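Local coordinates for protein TbpB (Actinobacillus pleuropneumoniae, PDB 3HOL) that probably captures host transferrin at the bacterial surface, as the lipoprotein component of the transferrin receptor used for iron acquisition, at residues Lys280-Leu283 / Thr284-Ser287; Ile52-Asn56 / Leu57-Pro61. All blocks are in the same frame, centred on the assembly; numbering follows the deposited sequence.

Interaction 1: Lys280-Leu283 / Thr284-Ser287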
# COMPACT_ATOMS: atom_id res chain seq x y z
N LYS A 280 -3.97 -9.19 -9.20
CA LYS A 280 -3.58 -9.40 -10.57
C LYS A 280 -3.86 -10.87 -10.90
O LYS A 280 -3.49 -11.76 -10.14
CB LYS A 280 -2.09 -9.05 -10.71
CG LYS A 280 -1.43 -9.46 -12.04
CD LYS A 280 -0.05 -8.82 -12.18
CE LYS A 280 0.96 -9.42 -11.20
NZ LYS A 280 1.44 -10.73 -11.73
N ILE A 281 -4.53 -11.09 -12.03
CA ILE A 281 -4.77 -12.43 -12.56
C ILE A 281 -3.81 -12.65 -13.72
O ILE A 281 -3.82 -11.91 -14.69
CB ILE A 281 -6.21 -12.62 -13.07
CG1 ILE A 281 -7.23 -12.41 -11.95
CG2 ILE A 281 -6.36 -14.05 -13.73
CD1 ILE A 281 -8.68 -12.25 -12.42
N ASP A 282 -2.97 -13.67 -13.61
CA ASP A 282 -2.03 -14.02 -14.67
C ASP A 282 -2.77 -14.84 -15.75
O ASP A 282 -3.33 -15.88 -15.45
CB ASP A 282 -0.87 -14.82 -14.04
CG ASP A 282 0.12 -15.29 -15.05
OD1 ASP A 282 1.26 -14.80 -15.03
OD2 ASP A 282 -0.24 -16.17 -15.86
N LEU A 283 -2.79 -14.35 -17.00
CA LEU A 283 -3.60 -15.00 -18.04
C LEU A 283 -2.95 -16.22 -18.72
O LEU A 283 -3.59 -16.87 -19.55
CB LEU A 283 -4.09 -14.00 -19.08
CG LEU A 283 -5.05 -12.97 -18.48
CD1 LEU A 283 -5.27 -11.81 -19.42
CD2 LEU A 283 -6.38 -13.59 -18.04
N THR A 284 -1.72 -16.56 -18.37
CA THR A 284 -1.15 -17.79 -18.93
C THR A 284 -1.48 -18.95 -17.99
O THR A 284 -1.75 -20.06 -18.43
CB THR A 284 0.38 -17.72 -19.11
OG1 THR A 284 0.99 -17.81 -17.82
CG2 THR A 284 0.83 -16.45 -19.80
N ASN A 285 -1.48 -18.65 -16.68
CA ASN A 285 -1.69 -19.62 -15.61
C ASN A 285 -3.08 -19.57 -14.99
O ASN A 285 -3.49 -20.51 -14.29
CB ASN A 285 -0.65 -19.41 -14.49
CG ASN A 285 0.77 -19.70 -14.95
OD1 ASN A 285 1.04 -20.75 -15.54
ND2 ASN A 285 1.69 -18.78 -14.68
N PHE A 286 -3.82 -18.48 -15.25
CA PHE A 286 -5.15 -18.23 -14.64
C PHE A 286 -5.04 -18.34 -13.11
O PHE A 286 -5.87 -18.97 -12.46
CB PHE A 286 -6.27 -19.11 -15.25
CG PHE A 286 -6.45 -18.87 -16.73
CD1 PHE A 286 -7.40 -17.96 -17.19
CD2 PHE A 286 -5.62 -19.51 -17.67
CE1 PHE A 286 -7.54 -17.69 -18.58
CE2 PHE A 286 -5.75 -19.26 -19.06
CZ PHE A 286 -6.73 -18.35 -19.51
N SER A 287 -4.00 -17.73 -12.57
CA SER A 287 -3.74 -17.69 -11.13
C SER A 287 -3.79 -16.24 -10.66
O SER A 287 -3.56 -15.34 -11.46
CB SER A 287 -2.38 -18.30 -10.84
OG SER A 287 -1.37 -17.56 -11.53
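D282 and the residues that follow it, T284 and N285, show how one carboxylate oxygen can organise the loop of a beta hairpin. Three hydrogen bonds converge on D282 OD2. The hydroxyl T284 OG1 reaches D282 OD2 at 2.8 Å through the syn lone pair, on the side of the second oxygen. The amide N285 N, 2.9 Å from D282 OD2, arrives almost in line with the C-O bond, whereas T284 N comes from above the carboxylate plane, 37° out of it, at a more bent angle. With CG anti to the backbone N (chi1 177°), the D282 side chain is carried forward over the loop, where both amides can be met.

Backbone bonds close the hairpin. D282 N donates to S287 O at 2.8 Å; the bonds from F286 N and S287 N to D282 O are both weak. F286 and S287 both face D282, as in a G1 beta bulge, and F286 takes the positive phi (52°) usual at its first position. Beside the main bond, I281 CA makes a CA-H...O contact of 3.3 Å with S287 O.

The carbonyl oxygen L283 O lies over one face of the F286 ring, 3.3 Å from F286 CE2. A looser apolar contact brings L283 CD2 to 4.3 Å from F286 CE1. The loop joins strand 272-282 to strand 287-290. L283 packs on N356 and L358 of strand 356-363, and L283 and F286 both touch Q385 of strand 375-387.

Interaction 2: Ile52-Asn56 / Leu57-Pro61; sequences ITNGN and LDDVP
An Asx turn running directly into a type I beta turn shapes the loop between strand 50-52 and helix 63-66, and the side chains of N54, N56 and D59 tie the two together. In the Asx turn, N54 OD1 accepts from N56 N at 2.9 Å, with the donor 43° out of the carbonyl plane. The other end of the same amide crosses to the second segment: N54 ND2 donates to D59 OD2 at 3.1 Å. That bond is almost straight (172°), lies in the amide plane and uses the anti lone pair of the carboxylate oxygen; the side chains cross at about a right angle, the amide and carboxylate planes being steeply inclined to each other.

The beta turn from N56 to D59 is closed by D59 N bonding to N56 O at 3.2 Å. N56 extends its CG anti to the backbone N (chi1 176°), bringing OD1 over the turn to accept from D58 N at 2.8 Å. N56 ND2 donates to a water at 2.7 Å, and that water donates in turn to D59 OD2. Farther back, I52 CD1 meets P61 CG at 3.7 Å, an apolar closure of the loop's base. K106 NZ hydrogen-bonds to the backbone oxygens of N54, N56 and D59.

Each asparagine therefore uses both ends of its amide, and D59 OD2 receives bonds from N54 ND2 and the water; these neutral donors would probably favour an ionised D59 carboxylate.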
# COMPACT_ATOMS: atom_id res chain seq x y z
N ILE A 52 12.53 2.60 0.05
CA ILE A 52 12.81 1.18 -0.08
C ILE A 52 11.68 0.49 -0.88
O ILE A 52 10.49 0.67 -0.55
CB ILE A 52 12.89 0.52 1.32
CG1 ILE A 52 14.10 1.08 2.08
CG2 ILE A 52 13.04 -1.00 1.19
CD1 ILE A 52 14.30 0.54 3.52
N THR A 53 12.06 -0.32 -1.86
CA THR A 53 11.12 -1.08 -2.74
C THR A 53 11.14 -2.59 -2.50
O THR A 53 10.33 -3.33 -3.07
CB THR A 53 11.43 -0.79 -4.24
OG1 THR A 53 12.75 -1.23 -4.57
CG2 THR A 53 11.34 0.68 -4.53
N ASN A 54 12.05 -3.05 -1.65
CA ASN A 54 12.25 -4.46 -1.28
C ASN A 54 11.58 -4.65 0.10
O ASN A 54 12.05 -4.06 1.08
CB ASN A 54 13.78 -4.72 -1.21
CG ASN A 54 14.13 -6.11 -0.73
OD1 ASN A 54 13.26 -6.94 -0.51
ND2 ASN A 54 15.43 -6.39 -0.58
N GLY A 55 10.49 -5.43 0.16
CA GLY A 55 9.81 -5.78 1.42
C GLY A 55 10.35 -7.00 2.17
O GLY A 55 9.76 -7.40 3.18
N ASN A 56 11.47 -7.58 1.71
CA ASN A 56 12.01 -8.78 2.35
C ASN A 56 12.70 -8.37 3.63
O ASN A 56 13.67 -7.61 3.59
CB ASN A 56 12.99 -9.54 1.40
CG ASN A 56 13.67 -10.78 2.06
OD1 ASN A 56 13.54 -11.07 3.26
ND2 ASN A 56 14.40 -11.53 1.22
N LEU A 57 12.21 -8.88 4.76
CA LEU A 57 12.73 -8.51 6.07
C LEU A 57 14.14 -9.01 6.38
O LEU A 57 14.80 -8.49 7.27
CB LEU A 57 11.76 -8.96 7.18
CG LEU A 57 10.31 -8.45 6.97
CD1 LEU A 57 9.51 -8.85 8.20
CD2 LEU A 57 10.21 -6.89 6.74
N ASP A 58 14.59 -10.00 5.62
CA ASP A 58 15.93 -10.53 5.82
C ASP A 58 16.98 -9.71 5.13
O ASP A 58 18.16 -9.86 5.44
CB ASP A 58 15.97 -11.98 5.35
CG ASP A 58 15.26 -12.89 6.31
OD1 ASP A 58 15.50 -12.74 7.53
OD2 ASP A 58 14.43 -13.70 5.89
N ASP A 59 16.58 -8.88 4.17
CA ASP A 59 17.54 -7.97 3.56
C ASP A 59 17.54 -6.59 4.24
O ASP A 59 16.57 -5.81 4.11
CB ASP A 59 17.21 -7.77 2.09
CG ASP A 59 17.27 -9.07 1.30
OD1 ASP A 59 17.98 -10.03 1.68
OD2 ASP A 59 16.59 -9.12 0.26
N VAL A 60 18.63 -6.26 4.92
CA VAL A 60 18.78 -4.96 5.53
C VAL A 60 19.38 -3.99 4.50
O VAL A 60 20.28 -4.39 3.75
CB VAL A 60 19.64 -5.10 6.79
CG1 VAL A 60 19.72 -3.83 7.53
CG2 VAL A 60 18.99 -6.14 7.73
N PRO A 61 18.88 -2.73 4.43
CA PRO A 61 19.48 -1.80 3.49
C PRO A 61 21.01 -1.68 3.66
O PRO A 61 21.50 -1.64 4.78
CB PRO A 61 18.82 -0.46 3.84
CG PRO A 61 17.56 -0.78 4.51
CD PRO A 61 17.72 -2.14 5.14
O HOH W 1 15.43 -11.21 -1.25

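In the fold
Interaction 2 comes first along the chain, and interaction 1 follows more than two hundred residues later. Their centres lie 26 Å apart and their nearest atoms about 14 Å, so they do not touch. Nor do they share a sheet: 52-61 leaves strand 50-52, at one border of a five-stranded antiparallel sheet, whereas 280-287 connects two strands of a separate antiparallel sheet within the C-lobe handle domain. Most of a nine-stranded antiparallel sheet, from strand 119-133 to strand 257-265, lies between them in sequence. The pair illustrates a general point about this strand-rich, two-lobed protein: each loop has its own set of local polar bonds, and no contact joins the two.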